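Local coordinates for protein alpha-1,3-glucanase (Bacillus circulans, PDB 5ZRU) that hydrolyses alpha-1,3-glucan as a family 87 glycoside hydrolase, here represented by its calcium- and zinc-binding catalytic unit, at residues A[26-31]-A[53-58]; A[48-53]-A[167-172]; A[63-68]-A[153-158]. All blocks are in the same frame, centred on the assembly; numbering follows the deposited sequence.

All three contacts belong to the first of the two parts of the catalytic unit, an antiparallel beta domain built from two facing sheets. Contact 2 supplies three of the five residues, Ser50, Arg53 and Asp169, of one calcium site, and contact 1 shares Arg53 and a metal-bound water with it; their centres lie about 11 Å apart. Strands 53-57 and 166-174 are neighbours, joined by Ile55 O to Val168 N at 2.8 Å. Contact 3, about 9 Å from contact 1 between centres, pairs two strands of the facing sheet, whose edge strand 27-29 supplies one segment of contact 1. Across the interior Leu171 CD1 meets Trp66 CE3 at 3.6 Å, and the nearest atom of the Trp66 side chain is about 8 Å from the calcium.

Contact 1: residues A[26-31]-A[53-58]. With CA (calcium ion), chain M.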
loop_
_atom_site.group_PDB
_atom_site.type_symbol
_atom_site.label_atom_id
_atom_site.label_comp_id
_atom_site.label_asym_id
_atom_site.label_seq_id
_atom_site.Cartn_x
_atom_site.Cartn_y
_atom_site.Cartn_z
ATOM N N ALA A 26 0.231 -6.399 23.955
ATOM C CA ALA A 26 -0.215 -5.320 24.822
ATOM C C ALA A 26 -0.945 -5.853 26.043
ATOM O O ALA A 26 -1.721 -6.809 25.957
ATOM C CB ALA A 26 -1.142 -4.362 24.074
ATOM N N ALA A 27 -0.704 -5.204 27.175
ATOM C CA ALA A 27 -1.608 -5.299 28.307
ATOM C C ALA A 27 -2.794 -4.365 28.085
ATOM O O ALA A 27 -2.627 -3.234 27.614
ATOM C CB ALA A 27 -0.880 -4.934 29.600
ATOM N N ARG A 28 -3.991 -4.847 28.417
ATOM C CA ARG A 28 -5.234 -4.099 28.263
ATOM C C ARG A 28 -5.805 -3.746 29.630
ATOM O O ARG A 28 -5.780 -4.567 30.548
ATOM C CB ARG A 28 -6.295 -4.917 27.517
ATOM C CG ARG A 28 -5.865 -5.534 26.223
ATOM C CD ARG A 28 -7.064 -6.160 25.526
ATOM N NE ARG A 28 -7.522 -7.403 26.148
ATOM C CZ ARG A 28 -6.938 -8.586 25.973
ATOM N NH1 ARG A 28 -5.851 -8.691 25.215
ATOM N NH2 ARG A 28 -7.432 -9.668 26.562
ATOM N N GLY A 29 -6.368 -2.550 29.757
ATOM C CA GLY A 29 -6.988 -2.253 31.032
ATOM C C GLY A 29 -7.989 -1.126 30.946
ATOM O O GLY A 29 -8.229 -0.549 29.881
ATOM N N GLY A 30 -8.605 -0.853 32.098
ATOM C CA GLY A 30 -9.478 0.291 32.248
ATOM C C GLY A 30 -10.737 0.255 31.413
ATOM O O GLY A 30 -11.381 1.296 31.246
ATOM N N GLY A 31 -11.111 -0.908 30.889
ATOM C CA GLY A 31 -12.248 -1.022 29.996
ATOM C C GLY A 31 -11.902 -1.442 28.585
ATOM O O GLY A 31 -12.821 -1.668 27.784
ATOM N N ARG A 53 -7.335 -8.832 14.738
ATOM C CA ARG A 53 -7.463 -8.592 16.170
ATOM C C ARG A 53 -6.978 -7.182 16.478
ATOM O O ARG A 53 -5.943 -6.770 15.967
ATOM C CB ARG A 53 -6.633 -9.593 16.985
ATOM C CG ARG A 53 -7.102 -11.028 16.896
ATOM C CD ARG A 53 -5.982 -11.987 17.249
ATOM N NE ARG A 53 -5.659 -11.947 18.669
ATOM C CZ ARG A 53 -6.350 -12.591 19.606
ATOM N NH1 ARG A 53 -7.413 -13.312 19.268
ATOM N NH2 ARG A 53 -5.991 -12.507 20.879
ATOM N N TYR A 54 -7.716 -6.448 17.309
ATOM C CA TYR A 54 -7.229 -5.159 17.784
ATOM C C TYR A 54 -7.803 -4.898 19.169
ATOM O O TYR A 54 -8.665 -5.636 19.652
ATOM C CB TYR A 54 -7.581 -4.020 16.813
ATOM C CG TYR A 54 -9.048 -3.622 16.777
ATOM C CD1 TYR A 54 -9.973 -4.349 16.020
ATOM C CD2 TYR A 54 -9.502 -2.505 17.473
ATOM C CE1 TYR A 54 -11.323 -3.962 15.963
ATOM C CE2 TYR A 54 -10.845 -2.113 17.425
ATOM C CZ TYR A 54 -11.748 -2.846 16.665
ATOM O OH TYR A 54 -13.071 -2.456 16.612
ATOM N N ILE A 55 -7.298 -3.845 19.813
ATOM C CA ILE A 55 -7.742 -3.462 21.152
ATOM C C ILE A 55 -8.712 -2.300 21.017
ATOM O O ILE A 55 -8.356 -1.230 20.504
ATOM C CB ILE A 55 -6.559 -3.087 22.062
ATOM C CG1 ILE A 55 -5.589 -4.256 22.180
ATOM C CG2 ILE A 55 -7.062 -2.677 23.448
ATOM C CD1 ILE A 55 -4.152 -3.839 22.000
ATOM N N ALA A 56 -9.938 -2.499 21.485
ATOM C CA ALA A 56 -10.918 -1.427 21.528
ATOM C C ALA A 56 -10.756 -0.637 22.821
ATOM O O ALA A 56 -10.606 -1.223 23.902
ATOM C CB ALA A 56 -12.338 -1.981 21.409
ATOM N N LEU A 57 -10.776 0.696 22.697
ATOM C CA LEU A 57 -10.772 1.640 23.810
ATOM C C LEU A 57 -12.123 2.353 23.836
ATOM O O LEU A 57 -12.268 3.462 23.301
ATOM C CB LEU A 57 -9.621 2.641 23.669
ATOM C CG LEU A 57 -8.246 2.028 23.374
ATOM C CD1 LEU A 57 -7.180 3.112 23.212
ATOM C CD2 LEU A 57 -7.850 1.037 24.455
ATOM N N PRO A 58 -13.148 1.733 24.424
ATOM C CA PRO A 58 -14.502 2.280 24.283
ATOM C C PRO A 58 -14.800 3.447 25.199
ATOM O O PRO A 58 -15.722 4.215 24.899
ATOM C CB PRO A 58 -15.408 1.084 24.623
ATOM C CG PRO A 58 -14.512 -0.104 24.697
ATOM C CD PRO A 58 -13.153 0.396 25.034
HETATM CA CA CA M . -3.689 -6.726 15.415
HETATM O O HOH W 1 -2.629 -8.874 16.018
#
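Two residues before Ile55, the residue on which Ala26 and Arg28 close down, Arg53 O is bound to the calcium ion (CA) at 2.3 Å. Water 1 is a further ligand, and Asp22, Thr23, Ser50 and Asp169 complete the site, so the metal pins the start of strand 53-57. From there the contact turns apolar. Ile55 directs its side chain at segment 26-31, and its tip, CD1, meets the methyl of Ala26 (Ile55 CD1 to Ala26 CB 3.7 Å). Its other branch, CG2, lies under the aliphatic part of Arg28, with Arg28 CD 4.1 Å from Ile55 CG2. The arginine chain bends at chi3 (-74°), which leaves the methylenes on the isoleucine while the guanidinium of this exposed residue runs on beyond it. Arg28 NH1 and Arg53 NH2 remain 5.8 Å apart, and the charge of Arg53 is met by a salt bridge to Asp24. An alanine at Ile55 would take away both branches and is likely to open a gap beneath the Ala26 methyl and the Arg28 methylenes. At the far end Gly31 O rests 3.5 Å from Pro58 CD. Gly31 adopts a positive phi of 115°, where a beta carbon would be jammed against the preceding carbonyl oxygen, so glycine suits the turn. The backbones are tied within their own sheets, Ala27 to Gln65 and Gly29 to Tyr63 on one side, Ile55 to Val168 on the other. The chemistry is thus that of two sheets meeting face to face: a branched apolar residue and an arginine stem bring the layers together, no hydrogen bond crosses between the two segments, and Arg53 O is taken up by the metal.

Contact 2: residues A[48-53]-A[167-172]; sequences EASGQR and GVDFLE. With CA (calcium ion), chain M.
Asp169 turns its carboxylate onto Ser50, using the two oxygens for different tasks. CB is directed toward the loop, and the side chain also touches Phe137. From CB the chain runs anti to its own nitrogen (chi1 -169°), bringing CG to 3.5 Å from Ser50 N. OD1 binds the calcium ion (CA) at 2.4 Å. It also lies 2.8 Å from Ser50 OG, but as two ligands sharing a metal. OD2 accepts the backbone N-H of Ser50 (Ser50 N to Asp169 OD2 2.8 Å) in an almost straight bond of 178°, met on the syn side and 24° out of the carboxylate plane; a salt bridge to Arg80 grips the same oxygen. Metal and cation together would be expected to keep this buried acid ionised. Serine suits its place because its short hydroxyl side chain adds Ser50 OG, a longer calcium ligand at 2.8 Å, to the backbone Ser50 O at 2.4 Å; Arg53 O, Asp22, Thr23 and water 1 fill the site. The Phe170 ring presents an edge to the hydroxyl, with Phe170 CD2 3.6 Å from Ser50 OG. Consecutive residues can both face the loop because Asp169 and Phe170 form a classic beta bulge opposite Arg80. The site is thereby set between strand 166-174, bulged against strand 76-82, and the loop leading from strand 33-36 into strand 53-57.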
loop_
_atom_site.group_PDB
_atom_site.type_symbol
_atom_site.label_atom_id
_atom_site.label_comp_id
_atom_site.label_asym_id
_atom_site.label_seq_id
_atom_site.Cartn_x
_atom_site.Cartn_y
_atom_site.Cartn_z
ATOM N N GLU A 48 -10.276 -5.855 9.374
ATOM C CA GLU A 48 -9.213 -5.045 8.798
ATOM C C GLU A 48 -8.063 -4.771 9.762
ATOM O O GLU A 48 -7.137 -4.037 9.401
ATOM C CB GLU A 48 -9.780 -3.712 8.292
ATOM C CG GLU A 48 -10.702 -3.843 7.085
ATOM C CD GLU A 48 -11.038 -2.491 6.508
ATOM O OE1 GLU A 48 -10.245 -1.962 5.692
ATOM O OE2 GLU A 48 -12.077 -1.934 6.898
ATOM N N ALA A 49 -8.089 -5.329 10.970
ATOM C CA ALA A 49 -6.940 -5.227 11.861
ATOM C C ALA A 49 -5.892 -6.277 11.505
ATOM O O ALA A 49 -6.216 -7.357 11.000
ATOM C CB ALA A 49 -7.370 -5.408 13.318
ATOM N N SER A 50 -4.618 -5.963 11.774
ATOM C CA SER A 50 -3.592 -6.977 11.560
ATOM C C SER A 50 -3.912 -8.199 12.416
ATOM O O SER A 50 -4.324 -8.080 13.578
ATOM C CB SER A 50 -2.190 -6.439 11.883
ATOM O OG SER A 50 -2.059 -6.170 13.273
ATOM N N GLY A 51 -3.789 -9.380 11.815
ATOM C CA GLY A 51 -4.135 -10.603 12.510
ATOM C C GLY A 51 -5.600 -10.699 12.890
ATOM O O GLY A 51 -5.968 -11.554 13.703
ATOM N N GLN A 52 -6.439 -9.832 12.299
ATOM C CA GLN A 52 -7.879 -9.783 12.565
ATOM C C GLN A 52 -8.176 -9.612 14.057
ATOM O O GLN A 52 -9.148 -10.157 14.587
ATOM C CB GLN A 52 -8.588 -11.014 11.995
ATOM C CG GLN A 52 -8.400 -11.156 10.471
ATOM C CD GLN A 52 -7.046 -11.745 10.104
ATOM O OE1 GLN A 52 -6.617 -12.758 10.673
ATOM N NE2 GLN A 52 -6.364 -11.113 9.160
ATOM N N ARG A 53 -7.335 -8.832 14.738
ATOM C CA ARG A 53 -7.463 -8.592 16.170
ATOM C C ARG A 53 -6.978 -7.182 16.478
ATOM O O ARG A 53 -5.943 -6.770 15.967
ATOM C CB ARG A 53 -6.633 -9.593 16.985
ATOM C CG ARG A 53 -7.102 -11.028 16.896
ATOM C CD ARG A 53 -5.982 -11.987 17.249
ATOM N NE ARG A 53 -5.659 -11.947 18.669
ATOM C CZ ARG A 53 -6.350 -12.591 19.606
ATOM N NH1 ARG A 53 -7.413 -13.312 19.268
ATOM N NH2 ARG A 53 -5.991 -12.507 20.879
ATOM N N GLY A 167 -10.009 2.362 18.393
ATOM C CA GLY A 167 -9.338 1.073 18.375
ATOM C C GLY A 167 -7.867 1.264 18.080
ATOM O O GLY A 167 -7.497 2.115 17.276
ATOM N N VAL A 168 -7.031 0.470 18.744
ATOM C CA VAL A 168 -5.594 0.488 18.477
ATOM C C VAL A 168 -5.172 -0.894 18.010
ATOM O O VAL A 168 -5.346 -1.883 18.733
ATOM C CB VAL A 168 -4.776 0.920 19.705
ATOM C CG1 VAL A 168 -3.296 0.972 19.358
ATOM C CG2 VAL A 168 -5.248 2.283 20.184
ATOM N N ASP A 169 -4.579 -0.956 16.816
ATOM C CA ASP A 169 -4.069 -2.206 16.256
ATOM C C ASP A 169 -2.639 -2.469 16.732
ATOM O O ASP A 169 -2.369 -3.468 17.412
ATOM C CB ASP A 169 -4.151 -2.128 14.721
ATOM C CG ASP A 169 -3.911 -3.453 14.036
ATOM O OD1 ASP A 169 -3.690 -4.476 14.724
ATOM O OD2 ASP A 169 -3.932 -3.463 12.781
ATOM N N PHE A 170 -1.715 -1.568 16.410
ATOM C CA PHE A 170 -0.327 -1.771 16.808
ATOM C C PHE A 170 0.387 -0.429 16.856
ATOM O O PHE A 170 -0.110 0.582 16.363
ATOM C CB PHE A 170 0.409 -2.734 15.862
ATOM C CG PHE A 170 0.407 -2.304 14.406
ATOM C CD1 PHE A 170 1.233 -1.283 13.962
ATOM C CD2 PHE A 170 -0.379 -2.965 13.478
ATOM C CE1 PHE A 170 1.239 -0.885 12.608
ATOM C CE2 PHE A 170 -0.371 -2.584 12.123
ATOM C CZ PHE A 170 0.440 -1.546 11.698
ATOM N N LEU A 171 1.570 -0.449 17.463
ATOM C CA LEU A 171 2.565 0.600 17.323
ATOM C C LEU A 171 3.780 0.048 16.593
ATOM O O LEU A 171 4.123 -1.132 16.723
ATOM C CB LEU A 171 3.011 1.144 18.686
ATOM C CG LEU A 171 1.928 1.635 19.647
ATOM C CD1 LEU A 171 2.572 2.157 20.946
ATOM C CD2 LEU A 171 1.098 2.711 18.982
ATOM N N GLU A 172 4.431 0.911 15.820
ATOM C CA GLU A 172 5.754 0.640 15.275
ATOM C C GLU A 172 6.695 1.724 15.783
ATOM O O GLU A 172 6.357 2.909 15.747
ATOM C CB GLU A 172 5.718 0.578 13.740
ATOM C CG GLU A 172 5.120 -0.736 13.251
ATOM C CD GLU A 172 4.852 -0.788 11.753
ATOM O OE1 GLU A 172 4.823 0.270 11.102
ATOM O OE2 GLU A 172 4.675 -1.908 11.231
HETATM CA CA CA M . -3.689 -6.726 15.415
HETATM O O HOH W 1 -2.629 -8.874 16.018
#

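Contact 3: residues A[63-68]-A[153-158]; sequences YAQWTI and TIRIQK
Trp66 and Ile156 meet on the buried face of this strand pair, whereas Tyr63, Gln65 and Arg155 form a polar cluster on the more exposed one. On the buried side Ile156 CG1 abuts the indole edge, 4.0 Å from Trp66 CZ3, and the indole is wedged further by Val168 and Leu171 of the facing sheet. Its one polar atom, NE1, bonds to the backbone oxygen of Asp22, so a tryptophan can fill the interior without leaving that nitrogen unpaired. Ala64 lies on the same face, and Ile154 CG2 packs on Trp66 CB and on Ile68 CD1. Between the faces, four backbone hydrogen bonds at Ala64-Ile156 and Trp66-Ile154 join the strands, which run antiparallel at 166°. The other side relies on flat groups. Arg155 lies with its guanidinium on Tyr63, Arg155 CZ standing 3.5 Å from the ring centroid with the planes only 6° apart, a cation-pi stack. In the guanidinium plane Gln65 OE1 accepts from Arg155 NE at 2.6 Å and from Arg155 NH2 at 2.8 Å, while Arg155 NH1 bonds to Gln157 OE1 at 3.1 Å. A bend at chi3 (-62°) swings the group over the ring, and the glutamines on its edges hold its rotation. Farther along, toward solvent, Thr67 OG1 merely flanks Thr153 CG2 at 3.5 Å. Hydrophobic inside and polar outside, the pair is typical of an antiparallel beta sandwich; here it lies centrally in a five-stranded sheet of the first domain (D1) of the catalytic unit, consistent with a galactose-binding-like fold.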
loop_
_atom_site.group_PDB
_atom_site.type_symbol
_atom_site.label_atom_id
_atom_site.label_comp_id
_atom_site.label_asym_id
_atom_site.label_seq_id
_atom_site.Cartn_x
_atom_site.Cartn_y
_atom_site.Cartn_z
ATOM N N TYR A 63 -7.168 1.477 28.014
ATOM C CA TYR A 63 -5.825 1.655 27.487
ATOM C C TYR A 63 -5.266 0.345 26.954
ATOM O O TYR A 63 -5.690 -0.749 27.341
ATOM C CB TYR A 63 -4.878 2.229 28.548
ATOM C CG TYR A 63 -4.615 1.297 29.716
ATOM C CD1 TYR A 63 -3.626 0.323 29.644
ATOM C CD2 TYR A 63 -5.340 1.413 30.893
ATOM C CE1 TYR A 63 -3.374 -0.527 30.708
ATOM C CE2 TYR A 63 -5.091 0.576 31.970
ATOM C CZ TYR A 63 -4.108 -0.392 31.870
ATOM O OH TYR A 63 -3.857 -1.233 32.930
ATOM N N ALA A 64 -4.299 0.488 26.051
ATOM C CA ALA A 64 -3.380 -0.567 25.645
ATOM C C ALA A 64 -1.965 -0.106 25.970
ATOM O O ALA A 64 -1.605 1.048 25.716
ATOM C CB ALA A 64 -3.495 -0.878 24.150
ATOM N N GLN A 65 -1.162 -1.007 26.523
ATOM C CA GLN A 65 0.154 -0.639 27.019
ATOM C C GLN A 65 1.165 -1.697 26.604
ATOM O O GLN A 65 0.893 -2.897 26.693
ATOM C CB GLN A 65 0.114 -0.473 28.541
ATOM C CG GLN A 65 1.426 -0.147 29.214
ATOM C CD GLN A 65 1.220 0.196 30.682
ATOM O OE1 GLN A 65 0.326 0.970 31.026
ATOM N NE2 GLN A 65 2.038 -0.393 31.553
ATOM N N TRP A 66 2.331 -1.245 26.145
ATOM C CA TRP A 66 3.413 -2.122 25.735
ATOM C C TRP A 66 4.666 -1.810 26.541
ATOM O O TRP A 66 4.877 -0.671 26.964
ATOM C CB TRP A 66 3.740 -1.957 24.249
ATOM C CG TRP A 66 2.700 -2.465 23.308
ATOM C CD1 TRP A 66 2.645 -3.704 22.750
ATOM C CD2 TRP A 66 1.594 -1.734 22.777
ATOM N NE1 TRP A 66 1.559 -3.803 21.915
ATOM C CE2 TRP A 66 0.901 -2.603 21.908
ATOM C CE3 TRP A 66 1.112 -0.435 22.958
ATOM C CZ2 TRP A 66 -0.248 -2.217 21.228
ATOM C CZ3 TRP A 66 -0.036 -0.056 22.286
ATOM C CH2 TRP A 66 -0.701 -0.943 21.433
ATOM N N THR A 67 5.506 -2.822 26.730
ATOM C CA THR A 67 6.822 -2.643 27.328
ATOM C C THR A 67 7.889 -2.829 26.259
ATOM O O THR A 67 7.915 -3.858 25.578
ATOM C CB THR A 67 7.055 -3.625 28.479
ATOM O OG1 THR A 67 6.014 -3.470 29.441
ATOM C CG2 THR A 67 8.391 -3.342 29.161
ATOM N N ILE A 68 8.767 -1.832 26.121
ATOM C CA ILE A 68 9.802 -1.882 25.093
ATOM C C ILE A 68 10.717 -3.071 25.345
ATOM O O ILE A 68 11.167 -3.300 26.474
ATOM C CB ILE A 68 10.585 -0.565 25.074
ATOM C CG1 ILE A 68 9.619 0.609 24.888
ATOM C CG2 ILE A 68 11.640 -0.589 23.982
ATOM C CD1 ILE A 68 8.825 0.533 23.577
ATOM N N THR A 153 7.427 1.601 29.518
ATOM C CA THR A 153 6.071 1.257 29.124
ATOM C C THR A 153 5.475 2.442 28.386
ATOM O O THR A 153 5.564 3.578 28.861
ATOM C CB THR A 153 5.207 0.888 30.327
ATOM O OG1 THR A 153 5.143 2.003 31.223
ATOM C CG2 THR A 153 5.799 -0.318 31.043
ATOM N N ILE A 154 4.904 2.190 27.214
ATOM C CA ILE A 154 4.176 3.214 26.478
ATOM C C ILE A 154 2.715 2.794 26.453
ATOM O O ILE A 154 2.387 1.649 26.105
ATOM C CB ILE A 154 4.755 3.438 25.067
ATOM C CG1 ILE A 154 3.906 4.466 24.295
ATOM C CG2 ILE A 154 4.927 2.102 24.344
ATOM C CD1 ILE A 154 4.579 5.017 23.012
ATOM N N ARG A 155 1.851 3.693 26.907
ATOM C CA ARG A 155 0.430 3.423 27.046
ATOM C C ARG A 155 -0.327 4.356 26.121
ATOM O O ARG A 155 -0.040 5.558 26.083
ATOM C CB ARG A 155 -0.043 3.621 28.492
ATOM C CG ARG A 155 -1.553 3.562 28.645
ATOM C CD ARG A 155 -2.003 3.863 30.067
ATOM N NE ARG A 155 -1.491 2.893 31.022
ATOM C CZ ARG A 155 -2.022 2.683 32.224
ATOM N NH1 ARG A 155 -3.094 3.367 32.610
ATOM N NH2 ARG A 155 -1.486 1.788 33.032
ATOM N N ILE A 156 -1.273 3.796 25.371
ATOM C CA ILE A 156 -2.235 4.558 24.583
ATOM C C ILE A 156 -3.561 4.502 25.329
ATOM O O ILE A 156 -4.099 3.416 25.557
ATOM C CB ILE A 156 -2.389 3.987 23.165
ATOM C CG1 ILE A 156 -1.024 3.811 22.472
ATOM C CG2 ILE A 156 -3.327 4.863 22.347
ATOM C CD1 ILE A 156 -0.184 5.079 22.393
ATOM N N GLN A 157 -4.103 5.656 25.704
ATOM C CA GLN A 157 -5.260 5.671 26.588
ATOM C C GLN A 157 -6.309 6.659 26.099
ATOM O O GLN A 157 -5.987 7.778 25.688
ATOM C CB GLN A 157 -4.831 6.009 28.028
ATOM C CG GLN A 157 -5.990 6.118 29.022
ATOM C CD GLN A 157 -5.518 6.154 30.463
ATOM O OE1 GLN A 157 -4.631 5.392 30.858
ATOM N NE2 GLN A 157 -6.103 7.042 31.257
ATOM N N LYS A 158 -7.573 6.240 26.150
ATOM C CA LYS A 158 -8.674 7.147 25.870
ATOM C C LYS A 158 -8.950 8.029 27.085
ATOM O O LYS A 158 -9.005 7.543 28.221
ATOM C CB LYS A 158 -9.924 6.361 25.489
ATOM C CG LYS A 158 -11.125 7.256 25.268
ATOM C CD LYS A 158 -12.365 6.473 24.876
ATOM C CE LYS A 158 -13.638 7.321 25.078
ATOM N NZ LYS A 158 -13.719 8.513 24.157
#